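Local coordinates for aluminum resistance protein (Clostridium novyi, PDB 3I16) that binds pyridoxal 5'-phosphate and probably acts as a carbon-sulfur lyase of the methionine gamma-lyase family, with an inferred role in aluminium resistance, at residues E303-A308 with E328-I333; F348-Q353 with F361-P366; Q375-A380 with A395-P400. All coordinates share one frame; numbering follows the deposited sequence. Where two conformers were deposited one is given.

Contact 1. Residues E303-A308 with E328-I333; sequences EALKGA and EKRSDI. With EDO (1,2-ethanediol), chain L.
The carbonyl oxygen A304 O is approached by two groups: the helical N-H of A308 and a water lying 2.7 Å from it. The same water is 2.7 Å from I333 O, so it links the two carbonyls where the segments make no direct polar bond; around it, methyl groups of the helix meet carbonyl oxygens and the side chains of R330 and I333. I333 carries CG1 between its backbone N and carbonyl carbon (chi1 64°), and this torsion delivers CD1 to A304 CB at 4.0 Å. L305 fills the middle of the interface. Its CD1 comes within 3.4 Å of D332 O and also lies against the chain of R330, 3.6 Å from CD, where the two side chains cross at a slant. R330 is extended from CG to NE, reaching A308, whose CB approaches the guanidinium obliquely, 3.7 Å from NH1, while Q335 accepts a hydrogen bond from that same nitrogen. D332 leaves the backbone away from the helix, and its OD2 bonds to S185, a residue lining the pyridoxal phosphate pocket; D332 thus stands in the second shell, its side chain about 7 Å from the bound cofactor. Within helix 287-318, L305 touches both L37 of helix 17-54 and the loop that joins strands 321-323 and 335-338.

Contact 2. Residues F348-Q353 with F361-P366; sequences FCKGIQ and FVSCEP
K350 stays extended through chi2 and chi3 and then bends at its last torsion (chi4 -51°), which swings NZ into the loop, while E365 bends at chi2 and brings its carboxylate back to the same ammonium. Two sound bonds hold the nitrogen. K350 NZ forms a salt bridge with E365 OE2 at 2.7 Å, approaching from above the carboxylate plane, 78° out of it. S363 OG accepts a second bond from K350 NZ at 2.8 Å. C364 O is a third neighbour, but its modelled distance is too short to be taken literally and remains doubtful. Beneath the charged cluster, C364 sets SG between its backbone N and carbonyl carbon (chi1 65°), which lays the sulfur against the helix, 3.8 Å from C349 O and 4.1 Å from Q353 CB. Q353 extends the contact one turn on: its CG meets V362 O at 3.2 Å, whereas its amide is held by other partners, NE2 by D359 O and OE1 by A380 N. Water 3.0 Å from K350 O reaches V362 O only weakly. The polar grip lies on the exposed side of the contact and the sulfur on the buried one. There the loop and helix 342-354 both meet strand 376-379, I377 touching C349 as well as C364, and helix 411-425 covers another flank of helix 342-354.

Contact 3. Residues Q375-A380 with A395-P400; sequences QVIMAA and APIREP
This is antiparallel strand pairing inside the six-stranded sheet of the C-terminal part of the chain, where strand 376-379 lies beside the end of strand 392-396. I377 and A395 form the hydrogen-bonded pair: A395 N donates to I377 O at 3.0 Å, whereas the return bond from I377 N to A395 O is weak at 3.5 Å. V376 and P396 make the neighbouring non-hydrogen-bonded pair, their CA atoms 4.2 Å apart. Past the last strand residue the ladder gains one more rung, a bond of 2.9 Å from I397 N to Q375 O. The paired side chains divide between the two faces. On one, V376 holds CG1 opposite its backbone N (chi1 -171°), which puts that methyl over the A395 backbone, 3.5 Å from A395 N, and against the ring of P396 at CD. P396 CB in turn sits over the centre of one face of the R398 guanidinium. On the other face are I377 and A395; I377 CG2 touches both A395 CB and I397 CD1, the latter 3.9 Å away where the two isoleucines cross. The V376 side chain is about 8 Å from that of Y126, which binds pyridoxal 5'-phosphate. Y188 touches V376, P396 and R398, helix 342-354 covers I377 and I397 through I346, and V376 bonds through its backbone to W367 of the edge strand 366-367.

From the N terminus the three contacts come in series, neither nesting nor crossing. Contact 1 closes first, over 19 residues that hold the end of helix 287-318 and the edge strand 321-323, and it joins that helix to the loop near the cofactor. Contact 2 is the shortest closure, bringing the chain back on helix 342-354 after seven residues. Contact 3 spans 14 residues and pairs two strands of the same antiparallel sheet. Contacts 2 and 3 touch directly: C364 CB packs 3.3 Å from M378 O, and C349 O lies equally near A379 CB. Contact 1 stands apart, its centre about 22 Å from that of contact 2 and about 21 Å from that of contact 3.

Contact 1. Residues E303-A308 with E328-I333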
# COMPACT_ATOMS: atom_id res chain seq x y z
N GLU B 303 -3.93 -22.94 -16.43
CA GLU B 303 -5.22 -23.16 -15.79
C GLU B 303 -6.29 -22.53 -16.68
O GLU B 303 -7.31 -23.15 -16.95
CB GLU B 303 -5.27 -22.51 -14.39
CG GLU B 303 -4.36 -23.14 -13.36
CD GLU B 303 -4.69 -24.62 -13.10
OE1 GLU B 303 -5.87 -24.96 -12.89
OE2 GLU B 303 -3.74 -25.42 -13.08
N ALA B 304 -6.03 -21.31 -17.17
CA ALA B 304 -6.97 -20.61 -18.04
C ALA B 304 -7.14 -21.34 -19.37
O ALA B 304 -8.27 -21.46 -19.89
CB ALA B 304 -6.50 -19.15 -18.30
N LEU B 305 -6.03 -21.82 -19.93
CA LEU B 305 -6.10 -22.50 -21.21
C LEU B 305 -6.89 -23.82 -21.11
O LEU B 305 -7.64 -24.14 -22.02
CB LEU B 305 -4.72 -22.75 -21.78
CG LEU B 305 -4.76 -23.31 -23.19
CD1 LEU B 305 -5.35 -22.23 -24.12
CD2 LEU B 305 -3.40 -23.72 -23.61
N LYS B 306 -6.70 -24.56 -20.02
CA LYS B 306 -7.48 -25.79 -19.77
C LYS B 306 -8.98 -25.46 -19.70
O LYS B 306 -9.86 -26.21 -20.23
CB LYS B 306 -7.00 -26.50 -18.49
CG LYS B 306 -5.70 -27.23 -18.71
CD LYS B 306 -5.15 -27.86 -17.43
CE LYS B 306 -3.77 -28.48 -17.69
NZ LYS B 306 -3.24 -29.26 -16.53
N GLY B 307 -9.29 -24.32 -19.12
CA GLY B 307 -10.67 -23.84 -19.10
C GLY B 307 -11.20 -23.57 -20.51
O GLY B 307 -12.35 -23.89 -20.81
N ALA B 308 -10.37 -22.96 -21.36
CA ALA B 308 -10.73 -22.68 -22.75
C ALA B 308 -11.01 -23.96 -23.53
O ALA B 308 -11.98 -24.05 -24.29
CB ALA B 308 -9.63 -21.85 -23.45
N GLU B 328 -7.02 -28.34 -31.32
CA GLU B 328 -6.14 -27.55 -32.16
C GLU B 328 -5.06 -26.91 -31.31
O GLU B 328 -5.26 -26.69 -30.13
CB GLU B 328 -6.91 -26.45 -32.87
CG GLU B 328 -8.09 -26.97 -33.61
CD GLU B 328 -8.62 -25.97 -34.59
OE1 GLU B 328 -7.95 -25.75 -35.63
OE2 GLU B 328 -9.71 -25.44 -34.33
N LYS B 329 -3.92 -26.61 -31.93
CA LYS B 329 -2.79 -25.98 -31.26
C LYS B 329 -3.19 -24.51 -31.00
O LYS B 329 -3.60 -23.82 -31.92
CB LYS B 329 -1.57 -26.06 -32.18
CG LYS B 329 -0.21 -26.07 -31.51
CD LYS B 329 0.89 -26.09 -32.57
CE LYS B 329 0.63 -27.15 -33.61
NZ LYS B 329 1.45 -26.98 -34.84
N ARG B 330 -3.05 -24.06 -29.76
CA ARG B 330 -3.43 -22.71 -29.35
C ARG B 330 -2.26 -21.78 -29.11
O ARG B 330 -1.23 -22.22 -28.62
CB ARG B 330 -4.27 -22.81 -28.09
CG ARG B 330 -5.59 -23.50 -28.38
CD ARG B 330 -6.29 -23.96 -27.14
NE ARG B 330 -7.55 -24.63 -27.49
CZ ARG B 330 -8.78 -24.12 -27.40
NH1 ARG B 330 -9.02 -22.90 -26.93
NH2 ARG B 330 -9.83 -24.86 -27.78
N SER B 331 -2.43 -20.52 -29.48
CA SER B 331 -1.40 -19.50 -29.25
C SER B 331 -1.90 -18.39 -28.34
O SER B 331 -1.22 -17.37 -28.15
CB SER B 331 -0.89 -18.93 -30.58
OG SER B 331 0.46 -18.47 -30.45
N ASP B 332 -3.09 -18.58 -27.76
CA ASP B 332 -3.64 -17.66 -26.75
C ASP B 332 -4.67 -18.41 -25.89
O ASP B 332 -5.00 -19.58 -26.16
CB ASP B 332 -4.20 -16.37 -27.38
CG ASP B 332 -5.52 -16.56 -28.12
OD1 ASP B 332 -6.25 -17.55 -27.86
OD2 ASP B 332 -5.86 -15.71 -28.96
N ILE B 333 -5.19 -17.76 -24.86
CA ILE B 333 -6.13 -18.40 -23.95
C ILE B 333 -7.60 -18.20 -24.29
O ILE B 333 -8.48 -18.59 -23.52
CB ILE B 333 -5.89 -17.96 -22.46
CG1 ILE B 333 -6.15 -16.46 -22.25
CG2 ILE B 333 -4.48 -18.34 -22.02
CD1 ILE B 333 -6.31 -16.06 -20.78
C1 EDO L . -6.02 -28.32 -13.26
O1 EDO L . -6.14 -27.35 -12.21
C2 EDO L . -4.60 -28.87 -13.34
O2 EDO L . -3.67 -27.94 -13.92
O HOH W 1 -9.03 -19.08 -20.92

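Contact 2. Residues F348-Q353 with F361-P366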
# COMPACT_ATOMS: atom_id res chain seq x y z
N PHE B 348 -25.47 -16.14 -21.66
CA PHE B 348 -24.25 -16.89 -21.36
C PHE B 348 -23.30 -16.03 -20.55
O PHE B 348 -22.76 -16.50 -19.52
CB PHE B 348 -23.56 -17.37 -22.65
CG PHE B 348 -22.26 -18.08 -22.41
CD1 PHE B 348 -22.25 -19.41 -22.03
CD2 PHE B 348 -21.05 -17.43 -22.58
CE1 PHE B 348 -21.06 -20.07 -21.84
CE2 PHE B 348 -19.85 -18.10 -22.37
CZ PHE B 348 -19.87 -19.41 -22.01
N CYS B 349 -23.10 -14.79 -21.00
CA CYS B 349 -22.20 -13.86 -20.33
C CYS B 349 -22.71 -13.56 -18.93
O CYS B 349 -21.91 -13.35 -18.02
CB CYS B 349 -22.06 -12.54 -21.10
SG CYS B 349 -21.08 -12.65 -22.63
N LYS B 350 -24.02 -13.51 -18.76
CA LYS B 350 -24.60 -13.26 -17.45
C LYS B 350 -24.30 -14.44 -16.54
O LYS B 350 -23.99 -14.24 -15.36
CB LYS B 350 -26.10 -12.98 -17.55
CG LYS B 350 -26.43 -11.55 -18.09
CD LYS B 350 -27.95 -11.33 -18.22
CE LYS B 350 -28.29 -9.92 -18.74
NZ LYS B 350 -27.61 -8.84 -17.98
N GLY B 351 -24.36 -15.64 -17.10
CA GLY B 351 -24.00 -16.85 -16.38
C GLY B 351 -22.58 -16.79 -15.87
O GLY B 351 -22.34 -17.12 -14.71
N ILE B 352 -21.65 -16.34 -16.71
CA ILE B 352 -20.26 -16.20 -16.32
C ILE B 352 -20.11 -15.21 -15.16
O ILE B 352 -19.33 -15.47 -14.24
CB ILE B 352 -19.36 -15.81 -17.52
CG1 ILE B 352 -19.34 -16.94 -18.55
CG2 ILE B 352 -17.91 -15.50 -17.06
CD1 ILE B 352 -18.87 -18.31 -18.00
N GLN B 353 -20.83 -14.09 -15.20
CA GLN B 353 -20.72 -13.10 -14.10
C GLN B 353 -21.19 -13.78 -12.79
O GLN B 353 -20.51 -13.69 -11.76
CB GLN B 353 -21.54 -11.83 -14.44
CG GLN B 353 -21.41 -10.62 -13.47
CD GLN B 353 -20.07 -9.93 -13.52
OE1 GLN B 353 -19.41 -9.87 -14.56
NE2 GLN B 353 -19.65 -9.39 -12.39
N PHE B 361 -23.36 -10.75 -8.20
CA PHE B 361 -24.76 -10.31 -8.20
C PHE B 361 -25.03 -9.15 -9.17
O PHE B 361 -26.17 -8.75 -9.35
CB PHE B 361 -25.14 -9.88 -6.78
CG PHE B 361 -24.23 -8.83 -6.22
CD1 PHE B 361 -24.50 -7.48 -6.43
CD2 PHE B 361 -23.07 -9.19 -5.53
CE1 PHE B 361 -23.64 -6.51 -5.94
CE2 PHE B 361 -22.20 -8.23 -5.05
CZ PHE B 361 -22.49 -6.87 -5.25
N VAL B 362 -23.98 -8.55 -9.72
CA VAL B 362 -24.12 -7.48 -10.69
C VAL B 362 -24.60 -8.13 -11.98
O VAL B 362 -24.01 -9.11 -12.40
CB VAL B 362 -22.76 -6.79 -10.95
CG1 VAL B 362 -22.82 -5.93 -12.20
CG2 VAL B 362 -22.36 -5.98 -9.73
N SER B 363 -25.69 -7.66 -12.57
CA SER B 363 -26.16 -8.22 -13.85
C SER B 363 -25.44 -7.42 -14.92
O SER B 363 -25.66 -6.22 -15.03
CB SER B 363 -27.68 -8.08 -14.01
OG SER B 363 -28.10 -8.65 -15.25
N CYS B 364 -24.57 -8.06 -15.69
CA CYS B 364 -23.80 -7.32 -16.68
C CYS B 364 -24.64 -7.08 -17.92
O CYS B 364 -25.54 -7.85 -18.26
CB CYS B 364 -22.43 -7.95 -16.97
SG CYS B 364 -22.45 -9.58 -17.72
N GLU B 365 -24.35 -5.94 -18.55
CA GLU B 365 -25.09 -5.45 -19.69
C GLU B 365 -24.11 -4.80 -20.68
O GLU B 365 -22.98 -4.49 -20.31
CB GLU B 365 -26.10 -4.40 -19.22
CG GLU B 365 -27.19 -4.91 -18.24
CD GLU B 365 -28.19 -5.90 -18.87
OE1 GLU B 365 -28.20 -6.05 -20.11
OE2 GLU B 365 -28.97 -6.51 -18.11
N PRO B 366 -24.53 -4.59 -21.94
CA PRO B 366 -23.63 -3.93 -22.90
C PRO B 366 -23.29 -2.52 -22.49
O PRO B 366 -24.14 -1.85 -21.93
CB PRO B 366 -24.47 -3.89 -24.19
CG PRO B 366 -25.42 -5.00 -24.06
CD PRO B 366 -25.74 -5.12 -22.60
O HOH W 2 -25.26 -11.75 -14.23

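Contact 3. Residues Q375-A380 with A395-P400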
# COMPACT_ATOMS: atom_id res chain seq x y z
N GLN B 375 -21.26 -1.69 -28.89
CA GLN B 375 -21.37 -1.96 -27.47
C GLN B 375 -21.07 -3.42 -27.22
O GLN B 375 -21.57 -4.33 -27.92
CB GLN B 375 -22.73 -1.57 -26.90
CG GLN B 375 -22.90 -0.07 -26.75
CD GLN B 375 -24.03 0.32 -25.84
OE1 GLN B 375 -24.88 -0.51 -25.49
NE2 GLN B 375 -24.05 1.58 -25.43
N VAL B 376 -20.25 -3.62 -26.20
CA VAL B 376 -19.82 -4.93 -25.78
C VAL B 376 -20.31 -5.20 -24.35
O VAL B 376 -20.35 -4.30 -23.51
CB VAL B 376 -18.29 -5.02 -25.78
CG1 VAL B 376 -17.86 -6.47 -25.53
CG2 VAL B 376 -17.72 -4.47 -27.10
N ILE B 377 -20.69 -6.44 -24.11
CA ILE B 377 -21.08 -6.91 -22.80
C ILE B 377 -19.86 -7.64 -22.26
O ILE B 377 -19.24 -8.41 -22.99
CB ILE B 377 -22.31 -7.81 -22.88
CG1 ILE B 377 -22.71 -8.28 -21.47
CG2 ILE B 377 -22.07 -8.98 -23.80
CD1 ILE B 377 -23.99 -8.97 -21.44
N MSE B 378 -19.45 -7.35 -21.02
CA MSE B 378 -18.34 -8.06 -20.41
C MSE B 378 -18.75 -8.66 -19.07
O MSE B 378 -19.43 -8.01 -18.27
CB MSE B 378 -17.07 -7.19 -20.25
CG MSE B 378 -15.81 -8.05 -19.75
SE MSE B 378 -14.01 -7.17 -19.51
CE MSE B 378 -12.92 -8.72 -18.91
N ALA B 379 -18.40 -9.93 -18.85
CA ALA B 379 -18.55 -10.58 -17.56
C ALA B 379 -17.16 -10.40 -16.96
O ALA B 379 -16.17 -10.83 -17.56
CB ALA B 379 -18.85 -12.05 -17.74
N ALA B 380 -17.06 -9.74 -15.81
CA ALA B 380 -15.75 -9.50 -15.21
C ALA B 380 -15.75 -9.44 -13.66
O ALA B 380 -15.26 -8.48 -13.06
CB ALA B 380 -15.16 -8.24 -15.80
N ALA B 395 -18.42 -9.89 -25.49
CA ALA B 395 -19.10 -10.13 -26.75
C ALA B 395 -19.74 -8.92 -27.39
O ALA B 395 -20.81 -8.48 -26.91
CB ALA B 395 -20.17 -11.15 -26.54
N PRO B 396 -19.14 -8.39 -28.49
CA PRO B 396 -19.74 -7.28 -29.25
C PRO B 396 -21.14 -7.65 -29.64
O PRO B 396 -21.37 -8.78 -30.10
CB PRO B 396 -18.86 -7.20 -30.50
CG PRO B 396 -17.53 -7.70 -30.06
CD PRO B 396 -17.79 -8.73 -29.00
N ILE B 397 -22.09 -6.73 -29.47
CA ILE B 397 -23.49 -7.05 -29.80
C ILE B 397 -23.77 -6.88 -31.30
O ILE B 397 -24.16 -5.80 -31.76
CB ILE B 397 -24.50 -6.22 -28.96
CG1 ILE B 397 -24.19 -6.32 -27.46
CG2 ILE B 397 -25.89 -6.71 -29.25
CD1 ILE B 397 -24.07 -7.73 -26.94
N ARG B 398 -23.59 -7.97 -32.05
CA ARG B 398 -23.78 -7.98 -33.50
C ARG B 398 -23.74 -9.41 -33.98
O ARG B 398 -23.23 -10.29 -33.29
CB ARG B 398 -22.65 -7.21 -34.18
CG ARG B 398 -21.32 -7.85 -33.99
CD ARG B 398 -20.21 -6.86 -34.15
NE ARG B 398 -18.92 -7.54 -34.11
CZ ARG B 398 -17.74 -6.94 -33.99
NH1 ARG B 398 -17.64 -5.62 -33.87
NH2 ARG B 398 -16.63 -7.68 -33.97
N GLU B 399 -24.30 -9.65 -35.17
CA GLU B 399 -24.30 -10.98 -35.76
C GLU B 399 -22.87 -11.34 -36.13
O GLU B 399 -22.08 -10.46 -36.48
CB GLU B 399 -25.16 -11.00 -37.02
CG GLU B 399 -26.64 -10.84 -36.79
CD GLU B 399 -27.37 -10.48 -38.07
OE1 GLU B 399 -26.85 -9.62 -38.83
OE2 GLU B 399 -28.48 -11.02 -38.31
N PRO B 400 -22.52 -12.62 -36.05
CA PRO B 400 -23.31 -13.79 -35.66
C PRO B 400 -23.35 -14.07 -34.13
O PRO B 400 -23.63 -15.21 -33.71
CB PRO B 400 -22.60 -14.93 -36.41
CG PRO B 400 -21.23 -14.40 -36.74
CD PRO B 400 -21.12 -12.98 -36.30